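Local coordinates for DNA translocase coupling protein (PDB 6O1Y) that binds ATP and probably DNA, as the FtsK/SpoIIIE-like motor portion of a plasmid-encoded membrane coupling protein, at residues D234-L239 against I276-P281; K324-F329 against Q337-Y342. One frame throughout, in Å; residues are numbered along the deposited sequence.

Interaction 1: residues D234-L239 against I276-P281. With ATP (adenosine-5'-triphosphate), chain C.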
ATOM      1  N   ASP A 234      -2.738  -8.064 -10.683  1.00 48.40           N
ATOM      2  CA  ASP A 234      -2.433  -6.714 -11.173  1.00 48.89           C
ATOM      3  C   ASP A 234      -3.596  -5.737 -11.046  1.00 54.10           C
ATOM      4  O   ASP A 234      -3.393  -4.557 -10.719  1.00 53.04           O
ATOM      5  CB  ASP A 234      -1.937  -6.745 -12.627  1.00 50.87           C
ATOM      6  CG  ASP A 234      -1.436  -5.387 -13.093  1.00 56.93           C
ATOM      7  OD1 ASP A 234      -0.283  -5.014 -12.727  1.00 54.71           O
ATOM      8  OD2 ASP A 234      -2.207  -4.678 -13.774  1.00 62.52           O
ATOM      9  N   GLU A 235      -4.804  -6.219 -11.353  1.00 51.05           N
ATOM     10  CA  GLU A 235      -5.983  -5.395 -11.232  1.00 51.12           C
ATOM     11  C   GLU A 235      -7.110  -6.243 -10.709  1.00 57.77           C
ATOM     12  O   GLU A 235      -7.602  -7.132 -11.410  1.00 58.83           O
ATOM     13  CB  GLU A 235      -6.327  -4.677 -12.564  1.00 52.26           C
ATOM     14  CG  GLU A 235      -7.497  -3.703 -12.482  1.00 57.31           C
ATOM     15  CD  GLU A 235      -7.506  -2.798 -11.263  1.00 70.77           C
ATOM     16  OE1 GLU A 235      -6.602  -1.940 -11.155  1.00 64.41           O
ATOM     17  OE2 GLU A 235      -8.407  -2.958 -10.409  1.00 63.08           O
ATOM     18  N   LEU A 236      -7.514  -5.986  -9.467  1.00 55.48           N
ATOM     19  CA  LEU A 236      -8.619  -6.723  -8.869  1.00 55.99           C
ATOM     20  C   LEU A 236      -9.862  -6.685  -9.778  1.00 60.53           C
ATOM     21  O   LEU A 236     -10.496  -7.718  -9.970  1.00 60.92           O
ATOM     22  CB  LEU A 236      -8.932  -6.168  -7.468  1.00 55.86           C
ATOM     23  CG  LEU A 236      -9.956  -6.905  -6.601  1.00 59.42           C
ATOM     24  CD1 LEU A 236      -9.688  -8.406  -6.517  1.00 59.03           C
ATOM     25  CD2 LEU A 236     -10.035  -6.287  -5.235  1.00 61.66           C
ATOM     26  N   ALA A 237     -10.139  -5.527 -10.401  1.00 57.78           N
ATOM     27  CA  ALA A 237     -11.289  -5.291 -11.292  1.00 58.25           C
ATOM     28  C   ALA A 237     -11.421  -6.287 -12.468  1.00 62.89           C
ATOM     29  O   ALA A 237     -12.530  -6.484 -12.977  1.00 62.47           O
ATOM     30  CB  ALA A 237     -11.277  -3.856 -11.805  1.00 58.74           C
ATOM     31  N   GLU A 238     -10.306  -6.921 -12.884  1.00 59.02           N
ATOM     32  CA  GLU A 238     -10.320  -7.906 -13.971  1.00 58.70           C
ATOM     33  C   GLU A 238     -11.078  -9.174 -13.537  1.00 63.88           C
ATOM     34  O   GLU A 238     -11.666  -9.864 -14.378  1.00 63.67           O
ATOM     35  CB  GLU A 238      -8.895  -8.258 -14.384  1.00 59.75           C
ATOM     36  CG  GLU A 238      -8.120  -7.066 -14.898  1.00 69.12           C
ATOM     37  CD  GLU A 238      -6.711  -7.330 -15.384  1.00 79.61           C
ATOM     38  OE1 GLU A 238      -6.054  -8.280 -14.894  1.00 70.03           O
ATOM     39  OE2 GLU A 238      -6.267  -6.562 -16.265  1.00 68.12           O
ATOM     40  N   LEU A 239     -11.054  -9.457 -12.218  1.00 60.51           N
ATOM     41  CA  LEU A 239     -11.717 -10.582 -11.568  1.00 60.71           C
ATOM     42  C   LEU A 239     -13.045 -10.131 -10.946  1.00 70.44           C
ATOM     43  O   LEU A 239     -14.001 -10.917 -10.903  1.00 70.20           O
ATOM     44  CB  LEU A 239     -10.824 -11.182 -10.455  1.00 59.63           C
ATOM     45  CG  LEU A 239      -9.343 -11.533 -10.746  1.00 60.99           C
ATOM     46  CD1 LEU A 239      -8.667 -12.025  -9.489  1.00 60.02           C
ATOM     47  CD2 LEU A 239      -9.199 -12.585 -11.829  1.00 58.54           C
ATOM     48  N   ILE A 276      -2.784  -7.993  -4.205  1.00 50.04           N
ATOM     49  CA  ILE A 276      -3.714  -7.384  -5.128  1.00 49.75           C
ATOM     50  C   ILE A 276      -3.465  -5.907  -5.301  1.00 53.93           C
ATOM     51  O   ILE A 276      -3.391  -5.169  -4.319  1.00 54.04           O
ATOM     52  CB  ILE A 276      -5.157  -7.636  -4.609  1.00 53.19           C
ATOM     53  CG1 ILE A 276      -5.375  -9.092  -4.140  1.00 53.08           C
ATOM     54  CG2 ILE A 276      -6.209  -7.205  -5.635  1.00 55.66           C
ATOM     55  CD1 ILE A 276      -6.276  -9.220  -2.988  1.00 57.08           C
ATOM     56  N   GLY A 277      -3.396  -5.496  -6.562  1.00 50.28           N
ATOM     57  CA  GLY A 277      -3.313  -4.107  -6.979  1.00 50.19           C
ATOM     58  C   GLY A 277      -4.690  -3.610  -7.406  1.00 55.21           C
ATOM     59  O   GLY A 277      -5.491  -4.372  -7.967  1.00 53.26           O
ATOM     60  N   VAL A 278      -5.008  -2.343  -7.082  1.00 54.62           N
ATOM     61  CA  VAL A 278      -6.284  -1.708  -7.452  1.00 55.05           C
ATOM     62  C   VAL A 278      -5.995  -0.315  -7.941  1.00 62.12           C
ATOM     63  O   VAL A 278      -5.415   0.467  -7.193  1.00 62.50           O
ATOM     64  CB  VAL A 278      -7.375  -1.694  -6.350  1.00 58.40           C
ATOM     65  CG1 VAL A 278      -8.755  -1.507  -6.966  1.00 58.02           C
ATOM     66  CG2 VAL A 278      -7.357  -2.966  -5.521  1.00 58.43           C
ATOM     67  N   GLN A 279      -6.380  -0.003  -9.202  1.00 60.50           N
ATOM     68  CA  GLN A 279      -6.197   1.330  -9.796  1.00 60.27           C
ATOM     69  C   GLN A 279      -7.314   2.241  -9.338  1.00 64.84           C
ATOM     70  O   GLN A 279      -7.019   3.313  -8.812  1.00 64.38           O
ATOM     71  CB  GLN A 279      -6.166   1.290 -11.339  1.00 61.36           C
ATOM     72  CG  GLN A 279      -5.672   2.605 -11.960  1.00 74.62           C
ATOM     73  CD  GLN A 279      -6.412   3.034 -13.214  1.00 89.73           C
ATOM     74  OE1 GLN A 279      -6.416   2.352 -14.251  1.00 78.30           O
ATOM     75  NE2 GLN A 279      -7.028   4.207 -13.155  1.00 88.03           N
ATOM     76  N   ARG A 280      -8.591   1.815  -9.555  1.00 62.35           N
ATOM     77  CA  ARG A 280      -9.803   2.583  -9.245  1.00 63.44           C
ATOM     78  C   ARG A 280     -10.612   2.014  -8.049  1.00 68.51           C
ATOM     79  O   ARG A 280     -11.461   1.123  -8.242  1.00 66.88           O
ATOM     80  CB  ARG A 280     -10.682   2.734 -10.507  1.00 65.51           C
ATOM     81  CG  ARG A 280     -11.394   4.090 -10.624  1.00 80.91           C
ATOM     82  CD  ARG A 280     -12.143   4.310 -11.948  1.00 93.67           C
ATOM     83  NE  ARG A 280     -11.341   4.009 -13.144  1.00109.25           N
ATOM     84  CZ  ARG A 280     -10.406   4.801 -13.673  1.00126.13           C
ATOM     85  NH1 ARG A 280     -10.108   5.964 -13.103  1.00115.71           N
ATOM     86  NH2 ARG A 280      -9.747   4.424 -14.762  1.00111.59           N
ATOM     87  N   PRO A 281     -10.367   2.531  -6.811  1.00 66.19           N
ATOM     88  CA  PRO A 281     -11.095   2.032  -5.628  1.00 66.72           C
ATOM     89  C   PRO A 281     -12.616   2.234  -5.680  1.00 71.28           C
ATOM     90  O   PRO A 281     -13.131   3.357  -5.613  1.00 72.56           O
ATOM     91  CB  PRO A 281     -10.428   2.772  -4.464  1.00 68.43           C
ATOM     92  CG  PRO A 281      -9.115   3.221  -5.001  1.00 72.01           C
ATOM     93  CD  PRO A 281      -9.400   3.569  -6.418  1.00 67.30           C
TER
HETATM   94  PG  ATP C 501       0.580  -0.768 -13.001  1.00118.11           P
HETATM   95  O1G ATP C 501       1.756  -1.161 -13.853  1.00118.21           O
HETATM   96  O2G ATP C 501      -0.038  -1.983 -12.257  1.00118.66           O
HETATM   97  O3G ATP C 501      -0.540  -0.104 -13.831  1.00120.26           O
HETATM   98  PB  ATP C 501       1.349   1.834 -11.797  1.00103.35           P
HETATM   99  O1B ATP C 501       0.588   2.458 -10.691  1.00101.76           O
HETATM  100  O2B ATP C 501       0.940   2.470 -13.129  1.00102.35           O
HETATM  101  O3B ATP C 501       1.010   0.275 -11.867  1.00111.68           O
HETATM  102  PA  ATP C 501       4.264   1.429 -12.050  1.00 99.07           P
HETATM  103  O1A ATP C 501       4.032   0.576 -13.242  1.00100.26           O
HETATM  104  O2A ATP C 501       4.678   0.558 -10.860  1.00 99.61           O
HETATM  105  O3A ATP C 501       2.903   2.127 -11.596  1.00101.58           O
HETATM  106  O5' ATP C 501       5.479   2.458 -12.357  1.00 94.28           O
HETATM  107  C5' ATP C 501       5.323   3.891 -12.310  1.00 89.47           C
HETATM  108  C4' ATP C 501       6.646   4.602 -12.471  1.00 83.66           C
HETATM  109  O4' ATP C 501       6.751   5.656 -11.485  1.00 79.70           O
HETATM  110  C3' ATP C 501       7.923   3.777 -12.309  1.00 81.33           C
HETATM  111  O3' ATP C 501       8.285   3.085 -13.500  1.00 80.97           O
HETATM  112  C2' ATP C 501       8.929   4.854 -11.898  1.00 78.41           C
HETATM  113  O2' ATP C 501       9.406   5.640 -12.989  1.00 77.45           O
HETATM  114  C1' ATP C 501       8.063   5.682 -10.949  1.00 76.90           C
HETATM  115  N9  ATP C 501       8.039   5.162  -9.580  1.00 74.14           N
HETATM  116  C8  ATP C 501       7.310   4.111  -9.085  1.00 69.59           C
HETATM  117  N7  ATP C 501       7.621   3.776  -7.855  1.00 68.57           N
HETATM  118  C5  ATP C 501       8.617   4.677  -7.511  1.00 71.84           C
HETATM  119  C6  ATP C 501       9.412   4.818  -6.354  1.00 72.68           C
HETATM  120  N6  ATP C 501       9.307   4.029  -5.286  1.00 72.88           N
HETATM  121  N1  ATP C 501      10.353   5.792  -6.349  1.00 72.88           N
HETATM  122  C2  ATP C 501      10.471   6.577  -7.427  1.00 75.64           C
HETATM  123  N3  ATP C 501       9.781   6.537  -8.574  1.00 77.96           N
HETATM  124  C4  ATP C 501       8.871   5.550  -8.557  1.00 75.34           C

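Interaction 2: residues K324-F329 against Q337-Y342. With ATP (adenosine-5'-triphosphate), chain C.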
ATOM      1  N   LYS A 324       6.834  10.637  -5.815  1.00 57.69           N
ATOM      2  CA  LYS A 324       6.778   9.348  -6.520  1.00 56.57           C
ATOM      3  C   LYS A 324       7.284   8.241  -5.640  1.00 58.22           C
ATOM      4  O   LYS A 324       8.457   8.245  -5.238  1.00 57.51           O
ATOM      5  CB  LYS A 324       7.599   9.378  -7.810  1.00 58.72           C
ATOM      6  CG  LYS A 324       6.866   8.807  -9.016  1.00 70.45           C
ATOM      7  CD  LYS A 324       7.373   9.449 -10.319  1.00 83.30           C
ATOM      8  CE  LYS A 324       7.058  10.934 -10.483  1.00 80.46           C
ATOM      9  NZ  LYS A 324       8.059  11.624 -11.332  1.00 66.73           N
ATOM     10  N   GLY A 325       6.369   7.344  -5.296  1.00 53.80           N
ATOM     11  CA  GLY A 325       6.654   6.192  -4.451  1.00 52.72           C
ATOM     12  C   GLY A 325       6.305   6.405  -2.998  1.00 53.89           C
ATOM     13  O   GLY A 325       6.606   5.542  -2.169  1.00 54.09           O
ATOM     14  N   ARG A 326       5.685   7.555  -2.674  1.00 47.78           N
ATOM     15  CA  ARG A 326       5.270   7.853  -1.306  1.00 46.99           C
ATOM     16  C   ARG A 326       3.843   7.350  -1.137  1.00 51.42           C
ATOM     17  O   ARG A 326       2.903   7.789  -1.831  1.00 51.97           O
ATOM     18  CB  ARG A 326       5.416   9.345  -0.969  1.00 46.80           C
ATOM     19  CG  ARG A 326       5.258   9.717   0.497  1.00 49.86           C
ATOM     20  CD  ARG A 326       6.421   9.304   1.391  1.00 58.29           C
ATOM     21  NE  ARG A 326       7.756   9.785   0.996  1.00 56.69           N
ATOM     22  CZ  ARG A 326       8.234  11.001   1.237  1.00 68.32           C
ATOM     23  NH1 ARG A 326       7.457  11.938   1.765  1.00 62.65           N
ATOM     24  NH2 ARG A 326       9.470  11.313   0.884  1.00 54.16           N
ATOM     25  N   PHE A 327       3.718   6.354  -0.246  1.00 46.59           N
ATOM     26  CA  PHE A 327       2.484   5.656   0.078  1.00 44.23           C
ATOM     27  C   PHE A 327       2.101   5.783   1.527  1.00 46.60           C
ATOM     28  O   PHE A 327       2.846   6.267   2.381  1.00 44.72           O
ATOM     29  CB  PHE A 327       2.628   4.158  -0.269  1.00 45.01           C
ATOM     30  CG  PHE A 327       2.519   3.861  -1.737  1.00 45.50           C
ATOM     31  CD1 PHE A 327       3.644   3.844  -2.542  1.00 47.60           C
ATOM     32  CD2 PHE A 327       1.287   3.639  -2.324  1.00 48.09           C
ATOM     33  CE1 PHE A 327       3.539   3.615  -3.911  1.00 48.58           C
ATOM     34  CE2 PHE A 327       1.181   3.424  -3.695  1.00 51.47           C
ATOM     35  CZ  PHE A 327       2.311   3.421  -4.482  1.00 48.85           C
ATOM     36  N   LEU A 328       0.911   5.315   1.785  1.00 44.81           N
ATOM     37  CA  LEU A 328       0.366   5.171   3.101  1.00 45.73           C
ATOM     38  C   LEU A 328       0.314   3.671   3.337  1.00 50.71           C
ATOM     39  O   LEU A 328       0.207   2.883   2.385  1.00 49.32           O
ATOM     40  CB  LEU A 328      -1.031   5.789   3.184  1.00 45.81           C
ATOM     41  CG  LEU A 328      -1.045   7.271   3.424  1.00 50.18           C
ATOM     42  CD1 LEU A 328      -2.424   7.748   3.519  1.00 50.85           C
ATOM     43  CD2 LEU A 328      -0.321   7.630   4.715  1.00 52.74           C
ATOM     44  N   PHE A 329       0.405   3.286   4.602  1.00 48.70           N
ATOM     45  CA  PHE A 329       0.399   1.899   5.019  1.00 48.57           C
ATOM     46  C   PHE A 329      -0.542   1.718   6.194  1.00 54.38           C
ATOM     47  O   PHE A 329      -0.356   2.348   7.226  1.00 55.28           O
ATOM     48  CB  PHE A 329       1.838   1.476   5.390  1.00 49.64           C
ATOM     49  CG  PHE A 329       1.966   0.046   5.850  1.00 50.24           C
ATOM     50  CD1 PHE A 329       2.070  -0.989   4.929  1.00 52.27           C
ATOM     51  CD2 PHE A 329       1.964  -0.269   7.203  1.00 51.60           C
ATOM     52  CE1 PHE A 329       2.165  -2.313   5.354  1.00 52.50           C
ATOM     53  CE2 PHE A 329       2.076  -1.592   7.625  1.00 54.04           C
ATOM     54  CZ  PHE A 329       2.166  -2.604   6.697  1.00 51.74           C
ATOM     55  N   GLN A 337       2.933   6.568   7.211  1.00 51.14           N
ATOM     56  CA  GLN A 337       3.502   7.086   5.954  1.00 49.83           C
ATOM     57  C   GLN A 337       4.856   6.436   5.620  1.00 49.40           C
ATOM     58  O   GLN A 337       5.770   6.438   6.456  1.00 48.05           O
ATOM     59  CB  GLN A 337       3.663   8.631   6.016  1.00 51.30           C
ATOM     60  CG  GLN A 337       3.534   9.338   4.662  1.00 58.86           C
ATOM     61  CD  GLN A 337       4.178  10.711   4.561  1.00 65.60           C
ATOM     62  OE1 GLN A 337       4.875  11.003   3.600  1.00 59.42           O
ATOM     63  NE2 GLN A 337       3.943  11.607   5.507  1.00 48.33           N
ATOM     64  N   PHE A 338       4.994   5.908   4.385  1.00 43.86           N
ATOM     65  CA  PHE A 338       6.254   5.272   3.980  1.00 42.97           C
ATOM     66  C   PHE A 338       6.642   5.516   2.543  1.00 46.45           C
ATOM     67  O   PHE A 338       5.777   5.655   1.682  1.00 45.07           O
ATOM     68  CB  PHE A 338       6.232   3.753   4.268  1.00 43.89           C
ATOM     69  CG  PHE A 338       5.686   2.860   3.171  1.00 43.37           C
ATOM     70  CD1 PHE A 338       4.322   2.663   3.031  1.00 44.42           C
ATOM     71  CD2 PHE A 338       6.543   2.188   2.306  1.00 44.36           C
ATOM     72  CE1 PHE A 338       3.822   1.795   2.052  1.00 45.05           C
ATOM     73  CE2 PHE A 338       6.039   1.349   1.307  1.00 46.56           C
ATOM     74  CZ  PHE A 338       4.678   1.169   1.175  1.00 44.06           C
ATOM     75  N   GLN A 339       7.948   5.472   2.280  1.00 44.44           N
ATOM     76  CA  GLN A 339       8.496   5.604   0.937  1.00 44.71           C
ATOM     77  C   GLN A 339       8.794   4.200   0.416  1.00 49.15           C
ATOM     78  O   GLN A 339       9.720   3.533   0.894  1.00 46.93           O
ATOM     79  CB  GLN A 339       9.755   6.522   0.917  1.00 45.53           C
ATOM     80  CG  GLN A 339      10.514   6.614  -0.435  1.00 42.77           C
ATOM     81  CD  GLN A 339       9.742   7.241  -1.593  1.00 60.31           C
ATOM     82  OE1 GLN A 339       8.836   8.082  -1.425  1.00 51.90           O
ATOM     83  NE2 GLN A 339      10.109   6.846  -2.810  1.00 54.59           N
ATOM     84  N   ALA A 340       8.004   3.762  -0.566  1.00 48.40           N
ATOM     85  CA  ALA A 340       8.175   2.460  -1.207  1.00 49.51           C
ATOM     86  C   ALA A 340       9.503   2.386  -1.981  1.00 55.98           C
ATOM     87  O   ALA A 340       9.864   3.332  -2.689  1.00 56.06           O
ATOM     88  CB  ALA A 340       7.000   2.172  -2.136  1.00 50.07           C
ATOM     89  N   PHE A 341      10.240   1.269  -1.817  1.00 53.10           N
ATOM     90  CA  PHE A 341      11.491   1.018  -2.524  1.00 52.53           C
ATOM     91  C   PHE A 341      11.173   1.044  -4.013  1.00 56.19           C
ATOM     92  O   PHE A 341      10.064   0.661  -4.406  1.00 55.73           O
ATOM     93  CB  PHE A 341      12.036  -0.394  -2.195  1.00 54.64           C
ATOM     94  CG  PHE A 341      12.435  -0.719  -0.774  1.00 56.34           C
ATOM     95  CD1 PHE A 341      13.279   0.121  -0.060  1.00 59.84           C
ATOM     96  CD2 PHE A 341      12.053  -1.913  -0.190  1.00 59.02           C
ATOM     97  CE1 PHE A 341      13.677  -0.197   1.241  1.00 60.68           C
ATOM     98  CE2 PHE A 341      12.477  -2.247   1.100  1.00 62.11           C
ATOM     99  CZ  PHE A 341      13.287  -1.387   1.809  1.00 59.82           C
ATOM    100  N   TYR A 342      12.114   1.506  -4.842  1.00 52.95           N
ATOM    101  CA  TYR A 342      11.886   1.483  -6.273  1.00 52.44           C
ATOM    102  C   TYR A 342      12.488   0.214  -6.798  1.00 54.72           C
ATOM    103  O   TYR A 342      13.697   0.010  -6.715  1.00 54.84           O
ATOM    104  CB  TYR A 342      12.382   2.743  -7.008  1.00 54.12           C
ATOM    105  CG  TYR A 342      12.157   2.680  -8.508  1.00 57.20           C
ATOM    106  CD1 TYR A 342      10.938   2.266  -9.036  1.00 59.65           C
ATOM    107  CD2 TYR A 342      13.166   3.029  -9.399  1.00 58.52           C
ATOM    108  CE1 TYR A 342      10.747   2.146 -10.411  1.00 60.65           C
ATOM    109  CE2 TYR A 342      12.974   2.949 -10.778  1.00 59.72           C
ATOM    110  CZ  TYR A 342      11.767   2.493 -11.279  1.00 67.30           C
ATOM    111  OH  TYR A 342      11.578   2.391 -12.636  1.00 70.07           O
TER
HETATM  112  PG  ATP C 501       0.580  -0.768 -13.001  1.00118.11           P
HETATM  113  O1G ATP C 501       1.756  -1.161 -13.853  1.00118.21           O
HETATM  114  O2G ATP C 501      -0.038  -1.983 -12.257  1.00118.66           O
HETATM  115  O3G ATP C 501      -0.540  -0.104 -13.831  1.00120.26           O
HETATM  116  PB  ATP C 501       1.349   1.834 -11.797  1.00103.35           P
HETATM  117  O1B ATP C 501       0.588   2.458 -10.691  1.00101.76           O
HETATM  118  O2B ATP C 501       0.940   2.470 -13.129  1.00102.35           O
HETATM  119  O3B ATP C 501       1.010   0.275 -11.867  1.00111.68           O
HETATM  120  PA  ATP C 501       4.264   1.429 -12.050  1.00 99.07           P
HETATM  121  O1A ATP C 501       4.032   0.576 -13.242  1.00100.26           O
HETATM  122  O2A ATP C 501       4.678   0.558 -10.860  1.00 99.61           O
HETATM  123  O3A ATP C 501       2.903   2.127 -11.596  1.00101.58           O
HETATM  124  O5' ATP C 501       5.479   2.458 -12.357  1.00 94.28           O
HETATM  125  C5' ATP C 501       5.323   3.891 -12.310  1.00 89.47           C
HETATM  126  C4' ATP C 501       6.646   4.602 -12.471  1.00 83.66           C
HETATM  127  O4' ATP C 501       6.751   5.656 -11.485  1.00 79.70           O
HETATM  128  C3' ATP C 501       7.923   3.777 -12.309  1.00 81.33           C
HETATM  129  O3' ATP C 501       8.285   3.085 -13.500  1.00 80.97           O
HETATM  130  C2' ATP C 501       8.929   4.854 -11.898  1.00 78.41           C
HETATM  131  O2' ATP C 501       9.406   5.640 -12.989  1.00 77.45           O
HETATM  132  C1' ATP C 501       8.063   5.682 -10.949  1.00 76.90           C
HETATM  133  N9  ATP C 501       8.039   5.162  -9.580  1.00 74.14           N
HETATM  134  C8  ATP C 501       7.310   4.111  -9.085  1.00 69.59           C
HETATM  135  N7  ATP C 501       7.621   3.776  -7.855  1.00 68.57           N
HETATM  136  C5  ATP C 501       8.617   4.677  -7.511  1.00 71.84           C
HETATM  137  C6  ATP C 501       9.412   4.818  -6.354  1.00 72.68           C
HETATM  138  N6  ATP C 501       9.307   4.029  -5.286  1.00 72.88           N
HETATM  139  N1  ATP C 501      10.353   5.792  -6.349  1.00 72.88           N
HETATM  140  C2  ATP C 501      10.471   6.577  -7.427  1.00 75.64           C
HETATM  141  N3  ATP C 501       9.781   6.537  -8.574  1.00 77.96           N
HETATM  142  C4  ATP C 501       8.871   5.550  -8.557  1.00 75.34           C

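Interaction 1: residues D234-L239 against I276-P281
E235 reaches across to Q279, just past the end of strand 272-278, where its OE1 takes the backbone N-H of Q279 at 2.8 Å, using the lone pair on the side of the other carboxylate oxygen. That second oxygen, OE2, accepts from A237 N at 3.1 Å through its outward lone pair, a capping bond at the start of the short helix. One carboxylate thus holds two backbone segments together, and a glutamate suits the task, having two acceptor oxygens on a chain long enough to fold back; the bend at chi2 (44°) brings them to the strand. Beside it, L236 N donates to G277 O at 3.0 Å. G277, lacking a side chain, lets the backbone of D234 pass close, with CA atoms 5.0 Å apart.

The apolar share falls to L236, whose CB lies 3.4 Å from I276 CG2, a methyl that beta-branching sets directly at the leucine; V278 CG2 comes less close.

D234 takes K166 as its polar partner, in a salt bridge through OD2. Its OD1 and ATP O2G, both acceptors, are merely close at 3.1 Å. With E235 next in sequence, the pair is consistent with the acidic end of a Walker B motif. Q279 lies beside T138 and K142 of the P-loop.

Strands 229-233 and 272-278 run parallel in the central sheet, and the contact forms where the chain leaving the first passes the last residues of the second. Strand 132-135 flanks 272-278 on its other edge, with L133 against I276 and V278, while L239 packs onto I233.

Interaction 2: residues K324-F329 against Q337-Y342
The ring of F338 folds over the neighbouring strand and settles between two CB atoms, CE1 3.5 Å from F327 CB and CD1 3.6 Å from F329 CB, with L328 O at the ring's edge. With chi1 at 89°, CG stands between the backbone N and carbonyl carbon, which brings the ring across rather than along its own strand. On the same face the small A340 leaves room for the F327 ring, whose CD1 touches A340 CB at 3.8 Å. F327 and F338 pair antiparallel, each N bonded to the other's O.

The opposite face carries R326, Q337 and Q339 with the apolar L328 beside them. Q339 bends at chi2 (64°), so its amide lies back over G325; NE2 gives K324 O a long, straight bond (3.3 Å) in the amide plane. Q339 OE1 receives R326 NE at 3.2 Å on a lone pair in its carbonyl plane, tilted from the guanidinium plane, the two planes almost perpendicular. R326 NH1 adds a weak bond to Q337 OE1, while NH2 binds P95 O and Q337 NE2 binds T40 O.

G325, whose positive phi (97°) would leave no room for a CB beside K324 O, lets ATP N6 approach its CA to 3.5 Å; A340 O accepts from N6 in a weak bond of 2.7 Å. K324 CG and Y342 CD1 cover opposite faces of the adenine.

I298 of strand 296-299, beside 326-331, touches the side chains of F327, F329 and F338; I145 of helix 142-155 covers F327 and A340, and strand 111-116 borders the hairpin's other edge.

Both contacts belong to the large mixed sheet of the P-loop ATPase core, and they address opposite ends of one ATP: interaction 1 lies by the gamma phosphate, interaction 2 holds the adenine. Their centres are about 19 Å apart and their nearest atoms about 8 Å, so the nucleotide, not direct touch, spans the gap. Along the chain, interaction 1 (234-239 with 276-281) closes before interaction 2 (324-329 with 337-342) opens. In the sheet, strands 132-135 and 296-299 separate strand 272-278 from the 326-340 hairpin, and the P-loop with helix 142-155 lies between the two sites. Residues far apart in sequence are thereby gathered round a single nucleotide.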